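Local atomic coordinates of GH3 beta-N-acetylglucosaminidase (Paenibacillaceae, PDB entry 6K5J), a protein that hydrolyses terminal beta-linked N-acetylglucosamine residues as a family 3 glycoside hydrolase, probably acting on short amino-sugar chains such as chitin fragments. Residues R485-I490 with G525-P530; T498-Y503 with I521-T526; D310-A315 with G319-E324; E283-A288 with K306-A311; D423-T428 with Q442-Q447. All coordinates share one frame; numbering follows the deposited sequence. Where two conformers were deposited one is given.

Contact 1 (R485-I490 with G525-P530); sequences RNPFDI and GTLPAP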
# COMPACT_ATOMS: atom_id res chain seq x y z
N ARG A 485 8.22 -10.47 4.76
CA ARG A 485 6.91 -9.86 4.61
C ARG A 485 6.14 -10.03 5.92
O ARG A 485 6.58 -9.48 6.93
CB ARG A 485 6.17 -10.41 3.38
CG ARG A 485 5.00 -9.48 3.01
CD ARG A 485 4.59 -9.52 1.55
NE ARG A 485 3.45 -8.62 1.36
CZ ARG A 485 3.23 -7.88 0.27
NH1 ARG A 485 4.06 -7.92 -0.77
NH2 ARG A 485 2.17 -7.08 0.23
N ASN A 486 5.02 -10.75 5.94
CA ASN A 486 4.25 -10.81 7.17
C ASN A 486 5.06 -11.49 8.27
O ASN A 486 5.69 -12.53 8.03
CB ASN A 486 2.92 -11.56 6.99
CG ASN A 486 1.91 -10.77 6.17
OD1 ASN A 486 2.17 -9.65 5.75
ND2 ASN A 486 0.75 -11.37 5.93
N PRO A 487 5.07 -10.94 9.50
CA PRO A 487 5.83 -11.58 10.58
C PRO A 487 5.15 -12.81 11.13
O PRO A 487 5.77 -13.53 11.93
CB PRO A 487 5.90 -10.47 11.64
CG PRO A 487 4.59 -9.73 11.46
CD PRO A 487 4.37 -9.72 9.94
N PHE A 488 3.92 -13.10 10.71
CA PHE A 488 3.15 -14.22 11.23
C PHE A 488 3.62 -15.57 10.70
O PHE A 488 3.08 -16.60 11.11
CB PHE A 488 1.67 -13.97 10.92
CG PHE A 488 1.25 -12.53 11.16
CD1 PHE A 488 1.38 -11.97 12.43
CD2 PHE A 488 0.79 -11.73 10.13
CE1 PHE A 488 1.02 -10.63 12.67
CE2 PHE A 488 0.43 -10.40 10.35
CZ PHE A 488 0.55 -9.85 11.62
N ASP A 489 4.63 -15.57 9.82
CA ASP A 489 5.26 -16.81 9.39
C ASP A 489 5.66 -17.69 10.56
O ASP A 489 5.60 -18.92 10.47
CB ASP A 489 6.51 -16.50 8.55
CG ASP A 489 6.18 -16.05 7.15
OD1 ASP A 489 4.99 -15.90 6.82
OD2 ASP A 489 7.13 -15.82 6.37
N ILE A 490 6.08 -17.07 11.67
CA ILE A 490 6.55 -17.84 12.83
C ILE A 490 5.48 -18.81 13.31
O ILE A 490 5.80 -19.86 13.88
CB ILE A 490 6.99 -16.90 13.97
CG1 ILE A 490 7.65 -17.68 15.11
CG2 ILE A 490 5.81 -16.09 14.51
CD1 ILE A 490 8.19 -16.79 16.22
N GLY A 525 13.39 -3.36 17.52
CA GLY A 525 12.00 -3.35 17.10
C GLY A 525 11.12 -4.10 18.07
O GLY A 525 11.56 -4.96 18.82
N THR A 526 9.83 -3.75 18.05
CA THR A 526 8.82 -4.43 18.85
C THR A 526 7.72 -4.90 17.92
O THR A 526 7.19 -4.10 17.14
CB THR A 526 8.26 -3.48 19.91
OG1 THR A 526 9.26 -3.23 20.90
CG2 THR A 526 7.03 -4.08 20.58
N LEU A 527 7.35 -6.18 18.00
CA LEU A 527 6.29 -6.71 17.15
C LEU A 527 5.03 -5.86 17.28
O LEU A 527 4.47 -5.75 18.39
CB LEU A 527 6.00 -8.15 17.54
CG LEU A 527 4.89 -8.86 16.77
CD1 LEU A 527 5.33 -9.16 15.35
CD2 LEU A 527 4.47 -10.14 17.51
N PRO A 528 4.56 -5.22 16.21
CA PRO A 528 3.46 -4.25 16.34
C PRO A 528 2.06 -4.81 16.12
O PRO A 528 1.09 -4.06 16.26
CB PRO A 528 3.81 -3.23 15.24
CG PRO A 528 4.37 -4.11 14.14
CD PRO A 528 5.15 -5.20 14.86
N ALA A 529 1.92 -6.09 15.78
CA ALA A 529 0.63 -6.72 15.54
C ALA A 529 0.65 -8.12 16.12
O ALA A 529 1.71 -8.76 16.17
CB ALA A 529 0.28 -6.77 14.04
N PRO A 530 -0.49 -8.64 16.56
CA PRO A 530 -0.49 -9.87 17.36
C PRO A 530 -0.36 -11.13 16.51
O PRO A 530 -0.81 -11.20 15.36
CB PRO A 530 -1.84 -9.84 18.07
CG PRO A 530 -2.74 -9.08 17.12
CD PRO A 530 -1.83 -8.01 16.53
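Leu527 has CG anti to its backbone N (chi1 179°), and this swings its branched end toward Pro487. Phe488 has CG beside the backbone N instead (chi1 -43°), and its ring reaches out to Ala529 and Pro530. The first pair crosses obliquely. Leu527 CD1 sits equally close to two atoms of the proline ring, at 4.0 Å from Pro487 CB and also from CG.

The phenyl ring meets segment 525-530 with its outer end. Ala529 CB lies near the ring plane, at the edge, 3.9 Å from Phe488 CZ. The carbonyl of Pro530 approaches the same end at a slant, with Pro530 O 3.3 Å from Phe488 CE1. One face of the ring is occupied from within its own segment. There Pro487 CG stands 3.8 Å above the plane of the Phe488 ring, offset toward the rim. Pro487 therefore touches Leu527 and also packs on its neighbour's ring.

No hydrogen bond links the two segments. They meet by packing, and Met103 of helix 102-108 touches both, through Pro487, Pro528 and Ala529. The contact thus joins a short 3-10 turn, in the loop between strands 478-483 and 499-501, to the C-terminal tail. It lies where the alpha/beta sandwich domain of family 3 hydrolases meets helix 102-108 of the TIM-barrel domain.

Contact 2 (T498-Y503 with I521-T526); sequences TFFAAY and IAVQGT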
# COMPACT_ATOMS: atom_id res chain seq x y z
N THR A 498 15.30 -19.59 15.92
CA THR A 498 15.64 -18.17 15.86
C THR A 498 14.85 -17.54 14.73
O THR A 498 15.01 -17.94 13.57
CB THR A 498 17.14 -17.97 15.62
OG1 THR A 498 17.88 -18.74 16.58
CG2 THR A 498 17.52 -16.50 15.75
N PHE A 499 14.01 -16.56 15.06
CA PHE A 499 13.10 -15.94 14.09
C PHE A 499 13.13 -14.43 14.25
O PHE A 499 12.85 -13.92 15.34
CB PHE A 499 11.67 -16.48 14.25
CG PHE A 499 10.71 -15.95 13.21
CD1 PHE A 499 10.05 -14.74 13.41
CD2 PHE A 499 10.47 -16.66 12.04
CE1 PHE A 499 9.17 -14.23 12.45
CE2 PHE A 499 9.58 -16.17 11.08
CZ PHE A 499 8.92 -14.94 11.29
N PHE A 500 13.43 -13.73 13.17
CA PHE A 500 13.40 -12.27 13.10
C PHE A 500 12.26 -11.82 12.19
O PHE A 500 11.86 -12.55 11.28
CB PHE A 500 14.71 -11.71 12.54
CG PHE A 500 15.90 -11.92 13.42
CD1 PHE A 500 16.66 -13.08 13.32
CD2 PHE A 500 16.29 -10.94 14.34
CE1 PHE A 500 17.77 -13.28 14.12
CE2 PHE A 500 17.40 -11.14 15.15
CZ PHE A 500 18.14 -12.31 15.04
N ALA A 501 11.78 -10.60 12.41
CA ALA A 501 10.86 -9.96 11.48
C ALA A 501 11.49 -8.69 10.93
O ALA A 501 11.96 -7.84 11.70
CB ALA A 501 9.51 -9.63 12.14
N ALA A 502 11.48 -8.55 9.60
CA ALA A 502 11.87 -7.31 8.95
C ALA A 502 10.71 -6.59 8.28
O ALA A 502 10.88 -5.42 7.90
CB ALA A 502 12.96 -7.58 7.89
N TYR A 503 9.56 -7.24 8.12
CA TYR A 503 8.30 -6.66 7.64
C TYR A 503 8.34 -6.24 6.17
O TYR A 503 7.34 -5.69 5.67
CB TYR A 503 7.85 -5.47 8.50
CG TYR A 503 7.93 -5.77 9.98
CD1 TYR A 503 6.92 -6.50 10.61
CD2 TYR A 503 9.03 -5.37 10.75
CE1 TYR A 503 6.99 -6.80 11.96
CE2 TYR A 503 9.11 -5.68 12.10
CZ TYR A 503 8.08 -6.39 12.70
OH TYR A 503 8.14 -6.69 14.04
N ILE A 521 24.59 -4.07 15.17
CA ILE A 521 23.58 -3.31 15.91
C ILE A 521 22.73 -4.28 16.72
O ILE A 521 22.65 -5.47 16.42
CB ILE A 521 22.69 -2.44 14.99
CG1 ILE A 521 21.83 -3.33 14.07
CG2 ILE A 521 23.54 -1.47 14.16
CD1 ILE A 521 20.94 -2.50 13.07
N ALA A 522 22.12 -3.76 17.76
CA ALA A 522 21.20 -4.54 18.57
C ALA A 522 19.79 -4.44 18.00
O ALA A 522 19.45 -3.50 17.28
CB ALA A 522 21.20 -4.04 20.02
N VAL A 523 18.96 -5.43 18.33
CA VAL A 523 17.57 -5.37 17.91
C VAL A 523 16.83 -4.37 18.79
O VAL A 523 16.97 -4.37 20.02
CB VAL A 523 16.90 -6.76 17.97
CG1 VAL A 523 16.91 -7.41 16.58
CG2 VAL A 523 17.58 -7.64 18.98
N GLN A 524 16.07 -3.50 18.14
CA GLN A 524 15.26 -2.52 18.86
C GLN A 524 13.78 -2.61 18.55
O GLN A 524 12.98 -1.99 19.26
CB GLN A 524 15.73 -1.09 18.55
CG GLN A 524 17.17 -0.75 18.97
CD GLN A 524 17.54 0.68 18.61
OE1 GLN A 524 18.33 0.92 17.70
NE2 GLN A 524 16.96 1.64 19.31
N GLY A 525 13.39 -3.36 17.52
CA GLY A 525 12.00 -3.35 17.10
C GLY A 525 11.12 -4.10 18.07
O GLY A 525 11.56 -4.96 18.82
N THR A 526 9.83 -3.75 18.05
CA THR A 526 8.82 -4.43 18.85
C THR A 526 7.72 -4.90 17.92
O THR A 526 7.19 -4.10 17.14
CB THR A 526 8.26 -3.48 19.91
OG1 THR A 526 9.26 -3.23 20.90
CG2 THR A 526 7.03 -4.08 20.58
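This is a loose apolar contact between Phe500, on strand 499-501, and Val523, in the loop that follows helix 507-517. It lies at the margin of the alpha/beta sandwich domain and is only partly buried. The two side chains cross at about a right angle. Val523 CG1 comes to the edge of the phenyl ring, near its plane, 4.0 Å from Phe500 CE2. Val523 was modelled in two conformers, so this meeting of methyl and ring edge is doubtful in detail. Phe500 CG is beside the backbone N and anti to the carbonyl carbon (chi1 -67°), and CE2 of the ring meets the loop.

Tyr503 forms the second point of approach. Its OH stands 4.1 Å from Thr526 O, which is mere proximity. The hydroxyl is hydrogen-bonded to Thr374 OG1, which gives it a partner outside the two segments. Near the hydroxyl end, Ala501 CB lies 3.6 Å above one face of the Tyr503 ring, toward its rim. No hydrogen bond joins the two segments.

Strand 499-501 runs between strands 374-377 and 478-483 in the mixed sheet. Phe500 packs on Ile480 of strand 478-483 and on Val516 and Leu517 of helix 507-517, and makes an edge-to-face stack with Phe382. Tyr503, past the strand end, rests on Met103, Ala104 and Ala107 of helix 102-108.

Contact 3 (D310-A315 with G319-E324); sequences DALLAA and GRISEE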
# COMPACT_ATOMS: atom_id res chain seq x y z
N ASP A 310 -21.04 6.74 -18.22
CA ASP A 310 -22.36 6.68 -18.84
C ASP A 310 -23.45 6.44 -17.81
O ASP A 310 -24.52 7.05 -17.87
CB ASP A 310 -22.40 5.56 -19.90
CG ASP A 310 -21.71 5.94 -21.20
OD1 ASP A 310 -21.55 7.15 -21.47
OD2 ASP A 310 -21.34 5.02 -21.96
N ALA A 311 -23.20 5.53 -16.86
CA ALA A 311 -24.21 5.24 -15.85
C ALA A 311 -24.47 6.44 -14.94
O ALA A 311 -25.62 6.70 -14.56
CB ALA A 311 -23.78 4.02 -15.03
N LEU A 312 -23.41 7.18 -14.58
CA LEU A 312 -23.59 8.36 -13.73
C LEU A 312 -24.38 9.43 -14.45
O LEU A 312 -25.29 10.04 -13.87
CB LEU A 312 -22.23 8.91 -13.29
CG LEU A 312 -21.51 8.08 -12.22
CD1 LEU A 312 -20.06 8.56 -12.06
CD2 LEU A 312 -22.26 8.17 -10.90
N LEU A 313 -24.05 9.69 -15.72
CA LEU A 313 -24.81 10.66 -16.50
C LEU A 313 -26.27 10.24 -16.63
O LEU A 313 -27.18 11.05 -16.44
CB LEU A 313 -24.16 10.84 -17.87
CG LEU A 313 -24.80 11.93 -18.73
CD1 LEU A 313 -24.59 13.30 -18.10
CD2 LEU A 313 -24.25 11.91 -20.15
N ALA A 314 -26.51 8.96 -16.95
CA ALA A 314 -27.88 8.49 -17.12
C ALA A 314 -28.67 8.62 -15.82
O ALA A 314 -29.88 8.91 -15.84
CB ALA A 314 -27.89 7.04 -17.61
N ALA A 315 -28.01 8.39 -14.68
CA ALA A 315 -28.69 8.50 -13.39
C ALA A 315 -29.12 9.93 -13.10
O ALA A 315 -30.19 10.16 -12.52
CB ALA A 315 -27.78 7.97 -12.28
N GLY A 319 -33.24 11.38 -13.16
CA GLY A 319 -33.72 11.85 -11.88
C GLY A 319 -33.32 11.02 -10.68
O GLY A 319 -33.83 11.27 -9.58
N ARG A 320 -32.45 10.02 -10.85
CA ARG A 320 -32.04 9.19 -9.72
C ARG A 320 -31.04 9.89 -8.81
O ARG A 320 -31.05 9.65 -7.60
CB ARG A 320 -31.43 7.88 -10.21
CG ARG A 320 -32.41 6.87 -10.74
CD ARG A 320 -31.66 5.60 -11.18
NE ARG A 320 -31.00 4.96 -10.04
CZ ARG A 320 -30.10 3.98 -10.14
NH1 ARG A 320 -29.74 3.54 -11.33
NH2 ARG A 320 -29.56 3.46 -9.04
N ILE A 321 -30.16 10.70 -9.38
CA ILE A 321 -29.21 11.52 -8.63
C ILE A 321 -29.54 12.97 -8.90
O ILE A 321 -29.68 13.37 -10.07
CB ILE A 321 -27.75 11.19 -9.00
CG1 ILE A 321 -27.41 9.73 -8.63
CG2 ILE A 321 -26.80 12.16 -8.31
CD1 ILE A 321 -26.00 9.28 -9.12
N SER A 322 -29.66 13.76 -7.84
CA SER A 322 -30.13 15.13 -7.90
C SER A 322 -29.01 16.09 -8.30
O SER A 322 -27.82 15.79 -8.21
CB SER A 322 -30.72 15.56 -6.55
OG SER A 322 -29.70 15.91 -5.62
N GLU A 323 -29.44 17.28 -8.73
CA GLU A 323 -28.50 18.32 -9.13
C GLU A 323 -27.64 18.77 -7.95
O GLU A 323 -26.42 18.93 -8.09
CB GLU A 323 -29.26 19.51 -9.71
CG GLU A 323 -28.38 20.72 -9.99
CD GLU A 323 -29.12 21.82 -10.75
OE1 GLU A 323 -30.36 21.71 -10.88
OE2 GLU A 323 -28.46 22.77 -11.21
N GLU A 324 -28.26 19.00 -6.79
CA GLU A 324 -27.49 19.38 -5.61
C GLU A 324 -26.47 18.30 -5.25
O GLU A 324 -25.32 18.61 -4.91
CB GLU A 324 -28.43 19.64 -4.42
CG GLU A 324 -27.73 20.05 -3.11
CD GLU A 324 -27.19 18.88 -2.29
OE1 GLU A 324 -27.76 17.76 -2.34
OE2 GLU A 324 -26.17 19.08 -1.60
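Ala315 O accepts two backbone N-H groups from the turn that follows its helix. Arg320 N is the nearer, at 2.8 Å from Ala315 O, and lies nearly along the C=O axis, though the bond is bent at the hydrogen (131°). Ile321 N bonds to Ala315 O at 3.2 Å in a straighter bond, but stands well above the carbonyl plane. The second is the six-to-one bond of the helix end.

The side chains follow the same turn. Arg320 CB lies 4.2 Å from Ala315 CB. Its guanidinium group goes elsewhere, to a salt bridge between Arg320 NH2 and Glu283 OE1 of helix 281-291. Ile321 has CG1 beside its backbone N (chi1 -63°) and points CD1 back at the helix, 3.9 Å from Ala315 CB. Leu312 CD2 meets the same Ile321 CD1 more loosely, at 4.3 Å.

Gly319, with positive phi, ends helix 302-317 in a Schellman motif. Ser322 is the N-cap of helix 323-339, its OG bonded to Arg325 N. Together they form a tight helix-to-helix turn, with Ile321 packed back on Ala315 and Leu312, in the family 3 N-terminal domain.

Contact 4 (E283-A288 with K306-A311); sequences EGAVQA and KAALDA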
# COMPACT_ATOMS: atom_id res chain seq x y z
N GLU A 283 -23.47 0.32 -12.38
CA GLU A 283 -24.43 0.47 -11.30
C GLU A 283 -23.74 0.64 -9.96
O GLU A 283 -24.27 1.30 -9.07
CB GLU A 283 -25.40 -0.72 -11.31
CG GLU A 283 -26.48 -0.69 -10.24
CD GLU A 283 -27.49 0.45 -10.39
OE1 GLU A 283 -28.00 0.90 -9.34
OE2 GLU A 283 -27.79 0.88 -11.52
N GLY A 284 -22.55 0.05 -9.79
CA GLY A 284 -21.77 0.35 -8.60
C GLY A 284 -21.38 1.82 -8.53
O GLY A 284 -21.42 2.43 -7.45
N ALA A 285 -21.01 2.41 -9.66
CA ALA A 285 -20.69 3.83 -9.70
C ALA A 285 -21.87 4.66 -9.21
O ALA A 285 -21.72 5.54 -8.35
CB ALA A 285 -20.30 4.25 -11.12
N VAL A 286 -23.06 4.40 -9.76
CA VAL A 286 -24.26 5.13 -9.36
C VAL A 286 -24.53 4.93 -7.88
O VAL A 286 -24.80 5.88 -7.14
CB VAL A 286 -25.46 4.69 -10.22
CG1 VAL A 286 -26.75 5.34 -9.72
CG2 VAL A 286 -25.21 5.03 -11.68
N GLN A 287 -24.45 3.68 -7.42
CA GLN A 287 -24.77 3.39 -6.03
C GLN A 287 -23.74 3.99 -5.08
O GLN A 287 -24.09 4.38 -3.95
CB GLN A 287 -24.88 1.89 -5.82
CG GLN A 287 -26.25 1.34 -6.17
CD GLN A 287 -26.30 -0.16 -6.10
OE1 GLN A 287 -26.39 -0.84 -7.12
NE2 GLN A 287 -26.25 -0.70 -4.89
N ALA A 288 -22.48 4.08 -5.51
CA ALA A 288 -21.45 4.72 -4.68
C ALA A 288 -21.74 6.21 -4.49
O ALA A 288 -21.60 6.73 -3.37
CB ALA A 288 -20.08 4.52 -5.31
N LYS A 306 -15.79 3.97 -19.11
CA LYS A 306 -16.90 4.58 -19.86
C LYS A 306 -18.25 4.11 -19.34
O LYS A 306 -19.22 4.89 -19.35
CB LYS A 306 -16.76 4.24 -21.35
CG LYS A 306 -17.45 5.24 -22.29
CD LYS A 306 -16.58 6.47 -22.53
CE LYS A 306 -17.12 7.36 -23.66
NZ LYS A 306 -18.11 8.37 -23.20
N ALA A 307 -18.35 2.86 -18.87
CA ALA A 307 -19.62 2.39 -18.32
C ALA A 307 -20.00 3.19 -17.07
O ALA A 307 -21.16 3.56 -16.90
CB ALA A 307 -19.54 0.90 -18.01
N ALA A 308 -19.03 3.45 -16.19
CA ALA A 308 -19.29 4.26 -15.01
C ALA A 308 -19.72 5.67 -15.39
O ALA A 308 -20.69 6.21 -14.85
CB ALA A 308 -18.05 4.31 -14.11
N LEU A 309 -18.99 6.29 -16.31
CA LEU A 309 -19.32 7.65 -16.75
C LEU A 309 -20.72 7.71 -17.35
O LEU A 309 -21.50 8.62 -17.05
CB LEU A 309 -18.28 8.13 -17.77
CG LEU A 309 -16.91 8.59 -17.25
CD1 LEU A 309 -15.83 8.47 -18.35
CD2 LEU A 309 -16.98 10.02 -16.72
N ASP A 310 -21.04 6.74 -18.22
CA ASP A 310 -22.36 6.68 -18.84
C ASP A 310 -23.45 6.44 -17.81
O ASP A 310 -24.52 7.05 -17.87
CB ASP A 310 -22.40 5.56 -19.90
CG ASP A 310 -21.71 5.94 -21.20
OD1 ASP A 310 -21.55 7.15 -21.47
OD2 ASP A 310 -21.34 5.02 -21.96
N ALA A 311 -23.20 5.53 -16.86
CA ALA A 311 -24.21 5.24 -15.85
C ALA A 311 -24.47 6.44 -14.94
O ALA A 311 -25.62 6.70 -14.56
CB ALA A 311 -23.78 4.02 -15.03
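Ala311 N is bonded to Ala307 O at 2.8 Å, a regular bond within helix 302-317, in the turn that faces the neighbouring helix. Gln287 N is likewise tied to Glu283 O in helix 281-291. No hydrogen bond crosses between the two segments, which meet mainly through small side chains.

Two close pairs carry the contact. Ala285 and Ala308 touch methyl to methyl, with Ala285 CB 3.7 Å from Ala308 CB. Ala285 CB also comes within 4.0 Å of Ala308 CA. With only methyl groups between them, the helices can draw near: the CA atoms of Ala285 and Ala308 are 5.5 Å apart. Further along, Val286 packs on Ala311 with one branch. Its CG1 is anti to the backbone N (chi1 174°), which leaves CG2 beside that N and facing the other helix. CG2 of Val286 lies 3.8 Å from Ala311 CB. The same methyl is 3.4 Å from Ala311 O, so it rests on the carbonyl as well as on the methyl. At this second pair the backbones stand further apart than at the first.

Strand 296-298 lies between the two helices in sequence and packs against both. Ala285 and Ala288 touch Ile296, and Ala308 touches Val298. Lys306 of helix 302-317 forms a salt bridge with Asp41. The pattern of helix, barrel strand and helix, with neighbouring outer helices packed through alanines, fits the alpha/beta barrel of the family 3 N-terminal domain.

Contact 5 (D423-T428 with Q442-Q447); sequences DVNEQT and QELSGQ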
# COMPACT_ATOMS: atom_id res chain seq x y z
N ASP A 423 31.35 -14.52 3.48
CA ASP A 423 31.45 -15.48 2.38
C ASP A 423 30.06 -16.08 2.19
O ASP A 423 29.66 -16.99 2.92
CB ASP A 423 32.50 -16.53 2.71
CG ASP A 423 32.59 -17.64 1.68
OD1 ASP A 423 32.06 -17.49 0.56
OD2 ASP A 423 33.21 -18.68 2.00
N VAL A 424 29.32 -15.57 1.21
CA VAL A 424 27.89 -15.81 1.10
C VAL A 424 27.61 -16.59 -0.17
O VAL A 424 28.07 -16.23 -1.26
CB VAL A 424 27.11 -14.48 1.11
CG1 VAL A 424 25.64 -14.72 0.82
CG2 VAL A 424 27.29 -13.76 2.47
N ASN A 425 26.83 -17.66 -0.04
CA ASN A 425 26.18 -18.31 -1.17
C ASN A 425 24.70 -17.94 -1.08
O ASN A 425 23.97 -18.49 -0.26
CB ASN A 425 26.39 -19.82 -1.10
CG ASN A 425 25.84 -20.55 -2.32
OD1 ASN A 425 25.01 -20.01 -3.05
ND2 ASN A 425 26.33 -21.76 -2.55
N GLU A 426 24.25 -17.00 -1.93
CA GLU A 426 22.84 -16.61 -1.95
C GLU A 426 22.10 -17.34 -3.07
O GLU A 426 22.39 -17.13 -4.26
CB GLU A 426 22.65 -15.11 -2.11
CG GLU A 426 21.19 -14.69 -1.95
CD GLU A 426 21.03 -13.21 -1.70
OE1 GLU A 426 21.47 -12.40 -2.55
OE2 GLU A 426 20.47 -12.84 -0.63
N GLN A 427 21.12 -18.15 -2.69
CA GLN A 427 20.31 -18.93 -3.62
C GLN A 427 18.91 -18.33 -3.68
O GLN A 427 18.23 -18.24 -2.65
CB GLN A 427 20.24 -20.39 -3.18
CG GLN A 427 21.57 -21.12 -3.29
CD GLN A 427 21.99 -21.32 -4.73
OE1 GLN A 427 21.16 -21.60 -5.60
NE2 GLN A 427 23.29 -21.16 -5.01
N THR A 428 18.48 -17.93 -4.87
CA THR A 428 17.14 -17.38 -5.05
C THR A 428 16.16 -18.49 -5.38
O THR A 428 16.41 -19.29 -6.29
CB THR A 428 17.13 -16.33 -6.15
OG1 THR A 428 18.00 -15.26 -5.79
CG2 THR A 428 15.70 -15.78 -6.35
N GLN A 442 18.23 -28.12 0.30
CA GLN A 442 18.54 -29.16 1.27
C GLN A 442 19.95 -29.71 1.05
O GLN A 442 20.67 -30.00 2.01
CB GLN A 442 17.50 -30.28 1.21
CG GLN A 442 16.09 -29.81 1.51
CD GLN A 442 15.36 -30.69 2.50
OE1 GLN A 442 15.95 -31.17 3.46
NE2 GLN A 442 14.06 -30.89 2.28
N GLU A 443 20.36 -29.82 -0.21
CA GLU A 443 21.69 -30.32 -0.52
C GLU A 443 22.77 -29.33 -0.08
O GLU A 443 23.75 -29.72 0.58
CB GLU A 443 21.81 -30.60 -2.02
CG GLU A 443 23.08 -31.36 -2.40
CD GLU A 443 23.61 -30.96 -3.76
OE1 GLU A 443 24.42 -30.01 -3.84
OE2 GLU A 443 23.22 -31.60 -4.76
N LEU A 444 22.61 -28.06 -0.43
CA LEU A 444 23.62 -27.07 -0.05
C LEU A 444 23.71 -26.91 1.46
O LEU A 444 24.78 -26.59 1.99
CB LEU A 444 23.31 -25.72 -0.71
CG LEU A 444 23.64 -25.62 -2.19
CD1 LEU A 444 22.93 -24.44 -2.83
CD2 LEU A 444 25.15 -25.52 -2.39
N SER A 445 22.61 -27.15 2.19
CA SER A 445 22.65 -27.07 3.64
C SER A 445 23.48 -28.20 4.25
O SER A 445 23.92 -28.07 5.39
CB SER A 445 21.23 -27.10 4.22
OG SER A 445 20.63 -28.37 4.06
N GLY A 446 23.69 -29.29 3.51
CA GLY A 446 24.63 -30.30 3.96
C GLY A 446 26.07 -29.89 3.79
O GLY A 446 26.95 -30.45 4.45
N GLN A 447 26.34 -28.91 2.94
CA GLN A 447 27.69 -28.42 2.73
C GLN A 447 27.98 -27.10 3.42
O GLN A 447 29.15 -26.79 3.66
CB GLN A 447 27.97 -28.28 1.22
CG GLN A 447 27.46 -29.46 0.40
CD GLN A 447 27.44 -29.17 -1.09
OE1 GLN A 447 28.11 -28.25 -1.57
NE2 GLN A 447 26.67 -29.96 -1.83
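Segment 423-428 is mostly extended strand, and segment 442-447 lies on a helix that packs over it. Their nearest CA atoms, those of Asn425 and Leu444, are 9.2 Å apart, a spacing bridged by side chains alone. Asn425 and Gln427, two residues apart on the strand, both point toward the helix. Leu444 points back between them.

The two methyls of Leu444 divide the work. CD1 rests on the aliphatic part of Gln427, 3.6 Å from Gln427 CG. CD2 approaches the amide of Asn425, 3.9 Å from ND2 of that residue. In both cases the side chains cross at about a right angle.

The two amides are also tied to each other along the strand. Asn425 has CG anti to its backbone N (chi1 -175°). Gln427 is bent at chi2 (-68°), which turns its amide back toward Asn425. Gln427 NE2 then donates to Asn425 OD1 at 2.9 Å. The bond is nearly straight (163°) and uses a lone pair in the carbonyl plane. It restrains how the two amides are turned where Leu444 packs on them.

Strand 424-430 is an outermost strand of the mixed sheet, paired in parallel with strand 390-396. Helix 435-447 then carries the chain across to strand 450-455, passing strand 390-396 in a beta-alpha-beta crossover. Helix 462-472 packs beside it, touching Gln442 and Ser445.

How the contacts relate
From the N terminus, contact 4 comes first and closes the loop around strand 296-298. Contact 3 begins on the segment where contact 4 ends, sharing Asp310 and Ala311, and closes the short turn after helix 302-317. The two touch, and join helices 281-291 and 302-317 to the turn that leads into helix 323-339. Contact 5 follows in series and closes the crossover from strand 424-430. Contact 2 falls within the span of contact 1: its loop 498-526 lies inside 485-530, and they share Gly525 and Thr526. These two touch through Pro528 and Tyr503. Contacts 2 and 5 reach the same mixed sheet, their centres about 23 Å apart.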